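Local coordinates for protein ethylbenzene dehydrogenase alpha-subunit (Aromatoleum aromaticum, PDB 2IVF) that is the large molybdopterin-binding subunit of a molybdenum enzyme of the molybdopterin oxidoreductase family and carries two pterin dinucleotides, a molybdenum atom and an iron/sulfur cluster, at residues D557-N562 with L935-P940; L884-G889 with I903-A908; A892-D897 with V971-A976. All blocks are in the same frame, centred on the assembly; numbering follows the deposited sequence.

Interaction 1. Residues D557-N562 with L935-P940; sequences DQLWNN and LLIGMP
Trp560, at the end of the short helix 557-560, packs against Ile937, Gly938, Met939 and Pro940 in the loop that lines part of the pocket of the bound pterin guanylate ester ligand (MD1). Leu936 of this loop touches the ligand. The indole is held at its N-H, over one face and obliquely by Met939. Its NE1 donates a hydrogen bond to Ile937 O at 3.0 Å. The N-H points almost straight at the oxygen (166°), which lies close to the ring plane. Gly938 O is also near NE1, but its angle is too poor for a bond. One face of the indole is covered by Pro940. Pro940 CD sits 3.4 Å from the centroid of the five-membered ring, nearly on the ring normal, in a CH-pi contact. Pro940 CG reaches on over the six-membered ring, 3.6 Å from Trp560 CE3.

Met939 SD lies 3.8 Å from Trp560 CD1, well off the ring normal, as a Met-aromatic contact. The Met939 chain bends at both chi2 (-65°) and chi3 (-73°). This folds CE back to the end of the helix, 3.5 Å from Trp560 O. The CG2 branch of Ile937 meets Leu559 CB at 3.9 Å.

Trp560 also packs on Ala547, Leu550 and Tyr551 of helix 546-553. The loop is held in turn by Ser616 OG, bonded to Ile937 N, and Thr965 OG1, bonded to Met939 O. Ile937 and Gly938 both have positive phi, which turns the loop between the bonded carbonyl and Pro940.

The contact is buried and mostly apolar. Its one hydrogen bond across the segments satisfies the indole N-H, and together with the proline over the face it fixes how the ring is turned. The chemistry is consistent with a firmly held loop next to the pterin dinucleotide.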
loop_
_atom_site.group_PDB
_atom_site.type_symbol
_atom_site.label_atom_id
_atom_site.label_comp_id
_atom_site.label_asym_id
_atom_site.label_seq_id
_atom_site.Cartn_x
_atom_site.Cartn_y
_atom_site.Cartn_z
ATOM N N ASP A 557 1.929 24.863 22.931
ATOM C CA ASP A 557 1.626 26.286 22.917
ATOM C C ASP A 557 2.812 27.094 22.375
ATOM O O ASP A 557 2.640 28.196 21.845
ATOM C CB ASP A 557 1.284 26.813 24.326
ATOM C CG ASP A 557 2.429 26.653 25.315
ATOM O OD1 ASP A 557 2.966 25.546 25.446
ATOM O OD2 ASP A 557 2.768 27.600 26.001
ATOM N N GLN A 558 4.020 26.558 22.549
ATOM C CA GLN A 558 5.232 27.261 22.109
ATOM C C GLN A 558 5.365 27.219 20.597
ATOM O O GLN A 558 6.085 28.029 20.055
ATOM C CB GLN A 558 6.491 26.638 22.711
ATOM C CG GLN A 558 6.539 26.609 24.200
ATOM C CD GLN A 558 7.518 25.561 24.731
ATOM O OE1 GLN A 558 7.351 24.348 24.525
ATOM N NE2 GLN A 558 8.531 26.031 25.453
ATOM N N LEU A 559 4.716 26.259 19.934
ATOM C CA LEU A 559 4.708 26.191 18.484
ATOM C C LEU A 559 3.489 26.917 17.903
ATOM O O LEU A 559 3.609 27.765 17.023
ATOM C CB LEU A 559 4.651 24.745 18.017
ATOM C CG LEU A 559 5.877 23.842 18.225
ATOM C CD1 LEU A 559 6.498 23.998 19.593
ATOM C CD2 LEU A 559 5.556 22.418 17.955
ATOM N N TRP A 560 2.319 26.566 18.430
ATOM C CA TRP A 560 1.055 27.034 17.892
ATOM C C TRP A 560 0.726 28.508 18.126
ATOM O O TRP A 560 -0.171 29.042 17.480
ATOM C CB TRP A 560 -0.065 26.142 18.411
ATOM C CG TRP A 560 0.103 24.756 18.078
ATOM C CD1 TRP A 560 0.943 24.224 17.121
ATOM C CD2 TRP A 560 -0.640 23.655 18.607
ATOM N NE1 TRP A 560 0.770 22.884 17.048
ATOM C CE2 TRP A 560 -0.205 22.501 17.934
ATOM C CE3 TRP A 560 -1.636 23.533 19.572
ATOM C CZ2 TRP A 560 -0.677 21.246 18.250
ATOM C CZ3 TRP A 560 -2.116 22.295 19.882
ATOM C CH2 TRP A 560 -1.645 21.153 19.211
ATOM N N ASN A 561 1.439 29.167 19.043
ATOM C CA ASN A 561 1.296 30.602 19.254
ATOM C C ASN A 561 2.367 31.391 18.510
ATOM O O ASN A 561 2.554 32.566 18.773
ATOM C CB ASN A 561 1.350 30.936 20.758
ATOM C CG ASN A 561 0.156 30.390 21.513
ATOM O OD1 ASN A 561 -0.908 30.165 20.929
ATOM N ND2 ASN A 561 0.320 30.178 22.811
ATOM N N ASN A 562 3.119 30.722 17.631
ATOM C CA ASN A 562 4.116 31.399 16.820
ATOM C C ASN A 562 3.416 32.104 15.672
ATOM O O ASN A 562 2.956 31.460 14.737
ATOM C CB ASN A 562 5.147 30.402 16.273
ATOM C CG ASN A 562 6.341 31.096 15.604
ATOM O OD1 ASN A 562 6.296 32.286 15.288
ATOM N ND2 ASN A 562 7.435 30.364 15.450
ATOM N N LEU A 935 9.282 17.857 11.862
ATOM C CA LEU A 935 9.310 19.293 11.473
ATOM C C LEU A 935 7.951 19.883 11.058
ATOM O O LEU A 935 7.892 21.010 10.564
ATOM C CB LEU A 935 10.379 19.550 10.400
ATOM C CG LEU A 935 10.488 18.574 9.229
ATOM C CD1 LEU A 935 9.286 18.799 8.335
ATOM C CD2 LEU A 935 11.766 18.802 8.511
ATOM N N LEU A 936 6.874 19.145 11.334
ATOM C CA LEU A 936 5.561 19.431 10.721
ATOM C C LEU A 936 4.636 20.290 11.548
ATOM O O LEU A 936 3.724 20.873 10.988
ATOM C CB LEU A 936 4.872 18.158 10.255
ATOM C CG LEU A 936 5.561 17.353 9.128
ATOM C CD1 LEU A 936 4.694 16.094 8.840
ATOM C CD2 LEU A 936 5.824 18.151 7.763
ATOM N N ILE A 937 4.955 20.425 12.838
ATOM C CA ILE A 937 4.416 21.425 13.771
ATOM C C ILE A 937 2.983 21.245 14.151
ATOM O O ILE A 937 2.678 21.302 15.330
ATOM C CB ILE A 937 4.614 22.883 13.273
ATOM C CG1 ILE A 937 6.089 23.181 12.946
ATOM C CG2 ILE A 937 4.074 23.870 14.299
ATOM C CD1 ILE A 937 7.013 22.603 13.881
ATOM N N GLY A 938 2.105 21.157 13.159
ATOM C CA GLY A 938 0.700 20.865 13.361
ATOM C C GLY A 938 -0.112 22.074 13.751
ATOM O O GLY A 938 -1.006 21.976 14.580
ATOM N N MET A 939 0.197 23.215 13.170
ATOM C CA MET A 939 -0.481 24.456 13.527
ATOM C C MET A 939 -1.986 24.271 13.344
ATOM O O MET A 939 -2.423 24.029 12.236
ATOM C CB MET A 939 -0.005 25.598 12.617
ATOM C CG MET A 939 1.459 25.956 12.719
ATOM S SD MET A 939 1.915 26.613 14.354
ATOM C CE MET A 939 1.172 28.252 14.340
ATOM N N PRO A 940 -2.782 24.331 14.432
ATOM C CA PRO A 940 -4.209 24.201 14.246
ATOM C C PRO A 940 -4.812 25.496 13.765
ATOM O O PRO A 940 -4.382 26.566 14.192
ATOM C CB PRO A 940 -4.725 23.868 15.653
ATOM C CG PRO A 940 -3.549 23.630 16.485
ATOM C CD PRO A 940 -2.442 24.408 15.856
#

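Interaction 2. Residues L884-G889 with I903-A908; sequences LGIKDG and IMVRTA
Asp888 and Gly889 fasten the loop after helix 878-883 to strand 900-908. The tight part combines two hydrogen bonds with buried apolar packing. Gly889 N gives a hydrogen bond to Val905 O at 2.8 Å. Thr907 N gives one to Asp888 OD1 at 3.1 Å, meeting the carboxylate on its anti side and 33° out of its plane. Asp888 CG lies anti to its own N (chi1 -173°), which carries OD1 over to the strand. The carbon Asp888 CB rests 3.3 Å from Thr907 OG1. Arg869 adds a salt bridge to Asp888 OD1 and a hydrogen bond to Val905 O. Ile886 CG2 sits against both methyls of Val905, each 3.8 Å away.

Lys887 is different: it is exposed and its side chain leads away from the strand. Arg906 turns away too, but into the beta-subunit: NH2 bonds to Trp130 O and NE to Gln134 OE1 of that chain.

The backbone of Gly889 would jam a side chain against the preceding carbonyl, which calls for glycine. Gly885 ends helix 878-883 in a Schellman motif. The loop joins that helix to strand 891-895, laid across the neighbouring strand 900-908, within the molybdopterin dinucleotide-binding domain of this family.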
loop_
_atom_site.group_PDB
_atom_site.type_symbol
_atom_site.label_atom_id
_atom_site.label_comp_id
_atom_site.label_asym_id
_atom_site.label_seq_id
_atom_site.Cartn_x
_atom_site.Cartn_y
_atom_site.Cartn_z
ATOM N N LEU A 884 20.543 21.281 -6.282
ATOM C CA LEU A 884 21.119 21.177 -4.943
ATOM C C LEU A 884 22.286 20.195 -4.895
ATOM O O LEU A 884 22.819 19.913 -3.820
ATOM C CB LEU A 884 20.037 20.722 -3.971
ATOM C CG LEU A 884 19.015 21.814 -3.666
ATOM C CD1 LEU A 884 17.765 21.164 -3.065
ATOM C CD2 LEU A 884 19.633 22.930 -2.779
ATOM N N GLY A 885 22.669 19.647 -6.051
ATOM C CA GLY A 885 23.827 18.759 -6.142
ATOM C C GLY A 885 23.474 17.376 -5.630
ATOM O O GLY A 885 24.330 16.640 -5.168
ATOM N N ILE A 886 22.202 17.036 -5.714
ATOM C CA ILE A 886 21.657 15.790 -5.132
ATOM C C ILE A 886 21.275 14.863 -6.274
ATOM O O ILE A 886 20.662 15.296 -7.253
ATOM C CB ILE A 886 20.397 16.105 -4.282
ATOM C CG1 ILE A 886 20.770 16.896 -3.017
ATOM C CG2 ILE A 886 19.621 14.855 -3.887
ATOM C CD1 ILE A 886 19.567 17.407 -2.235
ATOM N N LYS A 887 21.657 13.592 -6.166
ATOM C CA LYS A 887 21.288 12.590 -7.154
ATOM C C LYS A 887 20.307 11.604 -6.531
ATOM O O LYS A 887 20.201 11.485 -5.318
ATOM C CB LYS A 887 22.540 11.821 -7.609
ATOM C CG LYS A 887 23.433 12.564 -8.549
ATOM C CD LYS A 887 24.807 11.878 -8.684
ATOM C CE LYS A 887 25.484 12.371 -9.987
ATOM N NZ LYS A 887 26.990 12.438 -9.919
ATOM N N ASP A 888 19.557 10.925 -7.374
ATOM C CA ASP A 888 18.695 9.838 -6.935
ATOM C C ASP A 888 19.507 8.860 -6.058
ATOM O O ASP A 888 20.627 8.465 -6.400
ATOM C CB ASP A 888 18.131 9.132 -8.157
ATOM C CG ASP A 888 17.082 8.091 -7.816
ATOM O OD1 ASP A 888 16.147 8.374 -7.078
ATOM O OD2 ASP A 888 17.185 6.967 -8.321
ATOM N N GLY A 889 18.957 8.489 -4.915
ATOM C CA GLY A 889 19.639 7.555 -3.992
ATOM C C GLY A 889 20.563 8.225 -2.985
ATOM O O GLY A 889 21.000 7.592 -2.040
ATOM N N ILE A 903 16.888 11.678 5.085
ATOM C CA ILE A 903 16.044 10.793 4.310
ATOM C C ILE A 903 16.691 10.558 2.966
ATOM O O ILE A 903 17.418 11.430 2.482
ATOM C CB ILE A 903 14.670 11.455 4.172
ATOM C CG1 ILE A 903 13.627 10.454 3.715
ATOM C CG2 ILE A 903 14.792 12.710 3.325
ATOM C CD1 ILE A 903 12.168 10.955 3.974
ATOM N N MET A 904 16.487 9.367 2.411
ATOM C CA MET A 904 16.975 9.021 1.074
ATOM C C MET A 904 16.148 9.719 0.015
ATOM O O MET A 904 14.927 9.801 0.138
ATOM C CB MET A 904 16.937 7.518 0.846
ATOM C CG MET A 904 17.223 7.106 -0.628
ATOM S SD MET A 904 17.285 5.339 -0.827
ATOM C CE MET A 904 18.942 4.950 -0.233
ATOM N N VAL A 905 16.797 10.143 -1.067
ATOM C CA VAL A 905 16.160 10.921 -2.087
ATOM C C VAL A 905 15.788 10.029 -3.264
ATOM O O VAL A 905 16.569 9.179 -3.722
ATOM C CB VAL A 905 17.069 12.048 -2.592
ATOM C CG1 VAL A 905 16.429 12.783 -3.821
ATOM C CG2 VAL A 905 17.350 13.045 -1.474
ATOM N N ARG A 906 14.555 10.188 -3.686
ATOM C CA ARG A 906 14.098 9.711 -4.993
ATOM C C ARG A 906 13.878 10.931 -5.882
ATOM O O ARG A 906 13.151 11.819 -5.513
ATOM C CB ARG A 906 12.779 8.995 -4.814
ATOM C CG ARG A 906 11.968 8.791 -6.115
ATOM C CD ARG A 906 10.822 7.827 -5.880
ATOM N NE ARG A 906 11.290 6.460 -5.868
ATOM C CZ ARG A 906 10.911 5.523 -5.017
ATOM N NH1 ARG A 906 10.060 5.774 -4.044
ATOM N NH2 ARG A 906 11.439 4.328 -5.140
ATOM N N THR A 907 14.489 10.977 -7.059
ATOM C CA THR A 907 14.242 12.096 -7.984
ATOM C C THR A 907 13.234 11.647 -9.020
ATOM O O THR A 907 13.310 10.524 -9.492
ATOM C CB THR A 907 15.524 12.569 -8.670
ATOM O OG1 THR A 907 16.111 11.492 -9.403
ATOM C CG2 THR A 907 16.528 13.048 -7.656
ATOM N N ALA A 908 12.265 12.499 -9.337
ATOM C CA ALA A 908 11.251 12.157 -10.346
ATOM C C ALA A 908 10.801 13.438 -11.047
ATOM O O ALA A 908 10.678 14.461 -10.414
ATOM C CB ALA A 908 10.084 11.448 -9.693
#

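Interaction 3. Residues A892-D897 with V971-A976; sequences AKLFND and VSIKKA
Lys893 and Phe895 pair with Lys974 and Ser972 as the hydrogen-bonded positions of an antiparallel ladder. Lys893 N reaches Lys974 O at 2.8 Å, and Lys974 N returns to Lys893 O at 3.0 Å. Phe895 N bonds to Ser972 O at 3.0 Å, and Ser972 N to Phe895 O at 2.7 Å. Between these pairs, Leu894 faces Ile973 at a non-hydrogen-bonded position. The N-to-C directions of the two segments are 161° apart.

Leu894 and Ile973 lie side by side on one face of the sheet, with CD1 of Leu894 3.9 Å from CG1 of Ile973. Ala892 CB adds a contact to Ile973 CG2 at the same distance. Phe895, Lys893, Ser972 and Lys974 share the other face. The Phe895 ring leans across the strand gap because CG sits between the backbone N and the carbonyl carbon (chi1 66°). This lays one ring face on Ser972 CB, 3.7 Å from the ring centroid, in a CH-pi contact. The extended Lys974 chain passes obliquely by the ring, with Lys974 CD 4.0 Å from Phe895 CE1. Its NZ is too far from the ring for more than a weak cation-pi attraction.

Further out, Lys893 bends at chi2 and its NZ forms a salt bridge with Glu902. At the strand end, Asn896 OD1 takes a hydrogen bond from Phe898 N, while ND2 gives bonds to Arg970 O and Leu935 O. At the C-terminus, Ala976 CB packs on the backbone of Ala892.

The sheet belongs to the molybdopterin dinucleotide-binding domain, of the double-psi beta-barrel clan. Strand 891-895 lies between 969-975 and 900-908, bonding to the latter through Ala892 with Ile903 and Leu894 with Cys901. Strand 969-975 has 843-846 on its far side, where Val971 and Ile973 pack on Phe843.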
loop_
_atom_site.group_PDB
_atom_site.type_symbol
_atom_site.label_atom_id
_atom_site.label_comp_id
_atom_site.label_asym_id
_atom_site.label_seq_id
_atom_site.Cartn_x
_atom_site.Cartn_y
_atom_site.Cartn_z
ATOM N N ALA A 892 19.611 13.108 2.014
ATOM C CA ALA A 892 19.401 14.529 2.112
ATOM C C ALA A 892 18.965 14.871 3.516
ATOM O O ALA A 892 18.384 14.021 4.190
ATOM C CB ALA A 892 18.342 14.966 1.081
ATOM N N LYS A 893 19.250 16.092 3.964
ATOM C CA LYS A 893 18.630 16.659 5.151
ATOM C C LYS A 893 17.445 17.480 4.712
ATOM O O LYS A 893 17.547 18.280 3.769
ATOM C CB LYS A 893 19.566 17.578 5.950
ATOM C CG LYS A 893 20.784 16.956 6.501
ATOM C CD LYS A 893 20.491 15.825 7.456
ATOM C CE LYS A 893 21.761 15.552 8.326
ATOM N NZ LYS A 893 21.562 14.408 9.195
ATOM N N LEU A 894 16.311 17.238 5.354
ATOM C CA LEU A 894 15.185 18.144 5.309
ATOM C C LEU A 894 15.188 18.921 6.600
ATOM O O LEU A 894 15.403 18.341 7.689
ATOM C CB LEU A 894 13.848 17.411 5.223
ATOM C CG LEU A 894 13.233 16.873 3.930
ATOM C CD1 LEU A 894 14.269 16.375 2.988
ATOM C CD2 LEU A 894 12.119 15.842 4.271
ATOM N N PHE A 895 14.966 20.214 6.513
ATOM C CA PHE A 895 14.976 20.997 7.721
ATOM C C PHE A 895 14.179 22.267 7.604
ATOM O O PHE A 895 13.977 22.785 6.511
ATOM C CB PHE A 895 16.450 21.298 8.164
ATOM C CG PHE A 895 17.226 22.184 7.212
ATOM C CD1 PHE A 895 17.816 21.655 6.066
ATOM C CD2 PHE A 895 17.369 23.533 7.468
ATOM C CE1 PHE A 895 18.526 22.466 5.218
ATOM C CE2 PHE A 895 18.084 24.360 6.615
ATOM C CZ PHE A 895 18.657 23.834 5.490
ATOM N N ASN A 896 13.807 22.819 8.756
ATOM C CA ASN A 896 13.229 24.131 8.772
ATOM C C ASN A 896 13.595 24.784 10.076
ATOM O O ASN A 896 14.567 24.357 10.712
ATOM C CB ASN A 896 11.727 24.086 8.509
ATOM C CG ASN A 896 10.929 23.247 9.520
ATOM O OD1 ASN A 896 11.363 22.966 10.624
ATOM N ND2 ASN A 896 9.739 22.857 9.121
ATOM N N ASP A 897 12.880 25.825 10.463
ATOM C CA ASP A 897 13.240 26.539 11.671
ATOM C C ASP A 897 13.048 25.733 12.947
ATOM O O ASP A 897 13.569 26.109 13.995
ATOM C CB ASP A 897 12.510 27.890 11.735
ATOM C CG ASP A 897 13.053 28.890 10.735
ATOM O OD1 ASP A 897 14.041 28.543 10.013
ATOM O OD2 ASP A 897 12.461 29.999 10.619
ATOM N N VAL A 971 10.074 23.444 4.135
ATOM C CA VAL A 971 11.352 22.836 4.427
ATOM C C VAL A 971 12.390 23.317 3.435
ATOM O O VAL A 971 12.048 23.733 2.349
ATOM C CB VAL A 971 11.295 21.314 4.374
ATOM C CG1 VAL A 971 10.298 20.821 5.420
ATOM C CG2 VAL A 971 10.980 20.799 2.945
ATOM N N SER A 972 13.645 23.316 3.875
ATOM C CA SER A 972 14.812 23.439 3.000
ATOM C C SER A 972 15.402 22.031 2.829
ATOM O O SER A 972 15.196 21.181 3.667
ATOM C CB SER A 972 15.815 24.370 3.647
ATOM O OG SER A 972 15.542 25.737 3.350
ATOM N N ILE A 973 16.111 21.783 1.740
ATOM C CA ILE A 973 16.744 20.488 1.522
ATOM C C ILE A 973 18.210 20.708 1.165
ATOM O O ILE A 973 18.544 21.601 0.394
ATOM C CB ILE A 973 16.020 19.702 0.400
ATOM C CG1 ILE A 973 14.543 19.517 0.721
ATOM C CG2 ILE A 973 16.696 18.365 0.162
ATOM C CD1 ILE A 973 13.642 19.062 -0.529
ATOM N N LYS A 974 19.100 19.901 1.727
ATOM C CA LYS A 974 20.488 19.901 1.297
ATOM C C LYS A 974 20.986 18.450 1.244
ATOM O O LYS A 974 20.409 17.569 1.889
ATOM C CB LYS A 974 21.322 20.748 2.250
ATOM C CG LYS A 974 21.443 20.185 3.625
ATOM C CD LYS A 974 22.189 21.173 4.484
ATOM C CE LYS A 974 22.509 20.631 5.868
ATOM N NZ LYS A 974 23.529 21.580 6.527
ATOM N N LYS A 975 22.056 18.222 0.497
ATOM C CA LYS A 975 22.626 16.884 0.379
ATOM C C LYS A 975 23.208 16.468 1.714
ATOM O O LYS A 975 23.805 17.283 2.377
ATOM C CB LYS A 975 23.738 16.859 -0.673
ATOM C CG LYS A 975 24.144 15.408 -1.036
ATOM C CD LYS A 975 25.502 15.372 -1.723
ATOM C CE LYS A 975 26.040 13.955 -1.769
ATOM N NZ LYS A 975 26.675 13.518 -0.464
ATOM N N ALA A 976 23.063 15.191 2.068
ATOM C CA ALA A 976 23.734 14.579 3.204
ATOM C C ALA A 976 24.488 13.367 2.676
ATOM O O ALA A 976 24.755 13.269 1.461
ATOM C CB ALA A 976 22.738 14.129 4.222
ATOM O OXT ALA A 976 24.788 12.445 3.448
#

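In the fold
Interactions 2 and 3 share one sheet, with centres 12 Å apart. Strands 891-895 and 900-908 are neighbours in it. Val905 CG2 of interaction 2 packs 3.3 Å from Ala892 CB of interaction 3. Interaction 1 lies 19 Å from interaction 3, centre to centre. Leu935 joins them: its CD1 lies 3.7 Å from Val971 CG1. Interactions 1 and 2 do not touch; their nearest atoms are about 9 Å apart. Leu936, in a segment of interaction 1, touches MD1. The Leu894 side chain of interaction 3 is about 10 Å from MD1, and the Arg906 side chain of interaction 2 about 13 Å from MGD.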